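PDB 4RYK: Lmo0325 protein from Listeria monocytogenes EGD-e, which probably binds DNA through an N-terminal helix-turn-helix domain and, as a putative transcriptional regulator of the Rgg type, carries an all-helical C-terminal domain. Local coordinates for residues A[87-90]-A[91-94]; A[121-124]-A[125-129]. All coordinates share one frame; numbering follows the deposited sequence.

Contact 1 (A[87-90]-A[91-94]); sequences VELS and GKND
Leu89 and Asp94 meet across the end of helix 82-91 through both backbone and side chain. The amide of Asp94 reaches back to the carbonyl of Leu89, with N to O 3.0 Å and an N-H...O angle of 167°, while the methyl CD2 of Leu89 lies obliquely against the Asp94 carboxylate, 3.7 Å from OD2. Inside that wider turn, Asn93 N bonds to Ser90 O at 2.9 Å, arriving from above the carbonyl plane. Together the two bonds make a Schellman motif, with Asn93 as the C-prime residue at positive phi (53°). Before them the last ordinary helical bonds run from Gly91 N to Val87 O and from Lys92 N to Glu88 O. Lys92 starts with CG wedged between its own N and carbonyl carbon (chi1 46°), and further bends fold the chain back over the last turn, bringing NZ within 3.6 Å of Glu88 CG. The ammonium and carboxylate are still 4.1 Å apart from NZ to OE2, beyond a salt bridge. Further out, Asp94 is the N-cap of helix 95-108, its OD1 accepting from Gly97 N, and Leu89 also packs on Met98 and Leu101 of that helix. One helix thus ends and the next begins within a few residues, the backbone amides of Asn93 and Asp94 closing the first and the Asp94 carboxylate opening the second.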
loop_
_atom_site.group_PDB
_atom_site.type_symbol
_atom_site.label_atom_id
_atom_site.label_comp_id
_atom_site.label_asym_id
_atom_site.label_seq_id
_atom_site.Cartn_x
_atom_site.Cartn_y
_atom_site.Cartn_z
ATOM N N VAL A 87 2.972 16.968 -5.612
ATOM C CA VAL A 87 4.256 16.303 -5.506
ATOM C C VAL A 87 4.914 16.167 -6.874
ATOM O O VAL A 87 6.102 16.450 -7.060
ATOM C CB VAL A 87 4.023 14.912 -4.874
ATOM C CG1 VAL A 87 5.236 14.004 -5.014
ATOM C CG2 VAL A 87 3.636 15.087 -3.413
ATOM N N GLU A 88 4.135 15.740 -7.850
ATOM C CA GLU A 88 4.647 15.670 -9.206
ATOM C C GLU A 88 5.131 17.034 -9.712
ATOM O O GLU A 88 6.220 17.144 -10.231
ATOM C CB GLU A 88 3.587 15.128 -10.122
ATOM C CG GLU A 88 4.028 15.172 -11.555
ATOM C CD GLU A 88 3.234 14.221 -12.391
ATOM O OE1 GLU A 88 2.066 13.982 -12.011
ATOM O OE2 GLU A 88 3.777 13.714 -13.401
ATOM N N LEU A 89 4.326 18.075 -9.557
ATOM C CA LEU A 89 4.736 19.408 -9.982
ATOM C C LEU A 89 5.965 19.914 -9.222
ATOM O O LEU A 89 6.895 20.439 -9.824
ATOM C CB LEU A 89 3.576 20.368 -9.797
ATOM C CG LEU A 89 2.331 20.093 -10.636
ATOM C CD1 LEU A 89 1.122 20.840 -10.121
ATOM C CD2 LEU A 89 2.616 20.492 -12.057
ATOM N N SER A 90 5.945 19.795 -7.893
ATOM C CA SER A 90 7.101 20.178 -7.066
ATOM C C SER A 90 8.357 19.506 -7.553
ATOM O O SER A 90 9.390 20.147 -7.754
ATOM C CB SER A 90 6.895 19.762 -5.606
ATOM O OG SER A 90 6.110 20.736 -4.995
ATOM N N GLY A 91 8.247 18.189 -7.695
ATOM C CA GLY A 91 9.343 17.345 -8.113
ATOM C C GLY A 91 10.030 17.783 -9.385
ATOM O O GLY A 91 11.249 17.767 -9.440
ATOM N N LYS A 92 9.272 18.168 -10.411
ATOM C CA LYS A 92 9.907 18.740 -11.611
ATOM C C LYS A 92 9.721 20.278 -11.710
ATOM O O LYS A 92 9.780 20.871 -12.799
ATOM C CB LYS A 92 9.589 17.934 -12.902
ATOM C CG LYS A 92 8.153 17.513 -13.167
ATOM C CD LYS A 92 7.316 18.708 -13.602
ATOM C CE LYS A 92 6.252 18.334 -14.626
ATOM N NZ LYS A 92 5.169 17.510 -14.021
ATOM N N ASN A 93 9.547 20.925 -10.545
ATOM C CA ASN A 93 9.637 22.406 -10.412
ATOM C C ASN A 93 8.785 23.224 -11.346
ATOM O O ASN A 93 9.154 24.329 -11.764
ATOM C CB ASN A 93 11.078 22.851 -10.601
ATOM C CG ASN A 93 11.780 23.038 -9.302
ATOM O OD1 ASN A 93 11.356 22.525 -8.258
ATOM N ND2 ASN A 93 12.847 23.792 -9.342
ATOM N N ASP A 94 7.627 22.686 -11.666
ATOM C CA ASP A 94 6.859 23.238 -12.745
ATOM C C ASP A 94 5.912 24.312 -12.205
ATOM O O ASP A 94 4.809 24.025 -11.744
ATOM C CB ASP A 94 6.117 22.116 -13.408
ATOM C CG ASP A 94 5.223 22.588 -14.441
ATOM O OD1 ASP A 94 5.209 23.815 -14.736
ATOM O OD2 ASP A 94 4.507 21.714 -14.932
#

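Contact 2 (A[121-124]-A[125-129]); sequences HTRI and QTINH
Thr126 grips the carbonyl of Thr122 twice: its hydroxyl OG1 donates to Thr122 O at 2.8 Å, and its amide N reaches the same oxygen at 2.9 Å. The two donors come from opposite faces of the carbonyl plane and do not compete for the same approach. With chi1 at -55°, OG1 sits beside its own backbone N and is turned back toward the preceding turn. The hydroxyl of Thr122 also bonds back along the helix, to Ile119 O three residues earlier. Regular i to i+4 bonds fill in the rest of this part of helix 113-132, within the all-helical C-terminal domain of Rgg-type regulators: Gln125 N to His121 O at 3.0 Å, Ile127 N to Arg123 O, and Asn128 N to Ile124 O. Gln125 lays CG 3.4 Å from His121 O, and its extended chain carries OE1 on to accept from Ser142 N, while the imidazole of His121 stacks with the ring of Tyr145. On another face, the side chains of Arg123 and Ile127 cross, CD of Arg123 lying 3.9 Å from CD1 of Ile127, and both touch Met98 of helix 95-108. Asn128 runs alongside Ile124 in the same direction, ND2 lying 4.0 Å from Ile124 CG2.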
loop_
_atom_site.group_PDB
_atom_site.type_symbol
_atom_site.label_atom_id
_atom_site.label_comp_id
_atom_site.label_asym_id
_atom_site.label_seq_id
_atom_site.Cartn_x
_atom_site.Cartn_y
_atom_site.Cartn_z
ATOM N N HIS A 121 1.026 28.680 -3.033
ATOM C CA HIS A 121 1.567 30.012 -3.186
ATOM C C HIS A 121 2.992 30.053 -2.737
ATOM O O HIS A 121 3.824 30.603 -3.442
ATOM C CB HIS A 121 0.811 31.016 -2.342
ATOM C CG HIS A 121 -0.372 31.597 -3.030
ATOM N ND1 HIS A 121 -1.668 31.307 -2.655
ATOM C CD2 HIS A 121 -0.455 32.474 -4.058
ATOM C CE1 HIS A 121 -2.507 31.981 -3.422
ATOM N NE2 HIS A 121 -1.795 32.696 -4.278
ATOM N N THR A 122 3.299 29.492 -1.566
ATOM C CA THR A 122 4.665 29.579 -1.076
ATOM C C THR A 122 5.606 28.866 -2.011
ATOM O O THR A 122 6.743 29.316 -2.205
ATOM C CB THR A 122 4.900 29.026 0.344
ATOM O OG1 THR A 122 4.641 27.618 0.392
ATOM C CG2 THR A 122 4.011 29.713 1.335
ATOM N N ARG A 123 5.149 27.757 -2.577
ATOM C CA ARG A 123 5.998 26.958 -3.453
ATOM C C ARG A 123 6.225 27.722 -4.746
ATOM O O ARG A 123 7.325 27.721 -5.291
ATOM C CB ARG A 123 5.352 25.575 -3.682
ATOM C CG ARG A 123 6.141 24.577 -4.493
ATOM C CD ARG A 123 7.554 24.360 -4.005
ATOM N NE ARG A 123 7.611 23.576 -2.801
ATOM C CZ ARG A 123 8.145 22.357 -2.717
ATOM N NH1 ARG A 123 8.688 21.755 -3.776
ATOM N NH2 ARG A 123 8.147 21.741 -1.551
ATOM N N ILE A 124 5.213 28.417 -5.224
ATOM C CA ILE A 124 5.423 29.249 -6.434
ATOM C C ILE A 124 6.374 30.448 -6.172
ATOM O O ILE A 124 7.247 30.718 -6.980
ATOM C CB ILE A 124 4.091 29.726 -7.036
ATOM C CG1 ILE A 124 3.285 28.533 -7.588
ATOM C CG2 ILE A 124 4.318 30.792 -8.118
ATOM C CD1 ILE A 124 1.785 28.762 -7.572
ATOM N N GLN A 125 6.242 31.138 -5.045
ATOM C CA GLN A 125 7.199 32.216 -4.716
ATOM C C GLN A 125 8.631 31.652 -4.554
ATOM O O GLN A 125 9.589 32.215 -5.096
ATOM C CB GLN A 125 6.833 32.986 -3.445
ATOM C CG GLN A 125 5.442 33.599 -3.389
ATOM C CD GLN A 125 5.035 33.981 -1.958
ATOM O OE1 GLN A 125 5.430 33.341 -0.973
ATOM N NE2 GLN A 125 4.232 35.022 -1.843
ATOM N N THR A 126 8.795 30.529 -3.860
ATOM C CA THR A 126 10.127 29.943 -3.711
ATOM C C THR A 126 10.784 29.563 -5.040
ATOM O O THR A 126 11.952 29.905 -5.263
ATOM C CB THR A 126 10.098 28.713 -2.815
ATOM O OG1 THR A 126 9.515 29.114 -1.584
ATOM C CG2 THR A 126 11.497 28.193 -2.548
ATOM N N ILE A 127 10.047 28.874 -5.910
ATOM C CA ILE A 127 10.601 28.443 -7.195
ATOM C C ILE A 127 10.962 29.645 -8.082
ATOM O O ILE A 127 12.046 29.706 -8.622
ATOM C CB ILE A 127 9.621 27.528 -7.951
ATOM C CG1 ILE A 127 9.470 26.204 -7.189
ATOM C CG2 ILE A 127 10.104 27.290 -9.384
ATOM C CD1 ILE A 127 8.356 25.316 -7.696
ATOM N N ASN A 128 10.055 30.603 -8.234
ATOM C CA ASN A 128 10.360 31.795 -9.029
ATOM C C ASN A 128 11.561 32.653 -8.543
ATOM O O ASN A 128 12.340 33.091 -9.376
ATOM C CB ASN A 128 9.098 32.650 -9.208
ATOM C CG ASN A 128 8.236 32.197 -10.380
ATOM O OD1 ASN A 128 8.678 31.473 -11.277
ATOM N ND2 ASN A 128 7.008 32.669 -10.397
ATOM N N HIS A 129 11.707 32.894 -7.230
ATOM C CA HIS A 129 12.941 33.493 -6.635
ATOM C C HIS A 129 14.175 32.691 -7.039
ATOM O O HIS A 129 15.148 33.277 -7.515
ATOM C CB HIS A 129 12.868 33.597 -5.084
ATOM C CG HIS A 129 14.124 34.121 -4.409
ATOM N ND1 HIS A 129 14.687 35.352 -4.701
ATOM C CD2 HIS A 129 14.881 33.603 -3.404
ATOM C CE1 HIS A 129 15.752 35.549 -3.938
ATOM N NE2 HIS A 129 15.889 34.505 -3.139
#

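In the fold
Contact 1 comes first along the chain, at the junction of helices 82-91 and 95-108; contact 2 follows within helix 113-132, one helix later. Their centres are about 12 Å apart, on the same side of the chain's centre, and the two touch: Ser90 OG lies 3.0 Å from Arg123 NH1, and Asn93 O packs on Ile127 CG2. Contact 1 is a surface turn, whereas contact 2 is partly buried. Met98 of helix 95-108 ties them together, touched by Leu89 and Ser90 from one and by Arg123 and Ile127 from the other. Three successive helices thus touch one another, the turn between the first two resting against the third, as part of the helical body that stands apart from the probable DNA-binding helix-turn-helix.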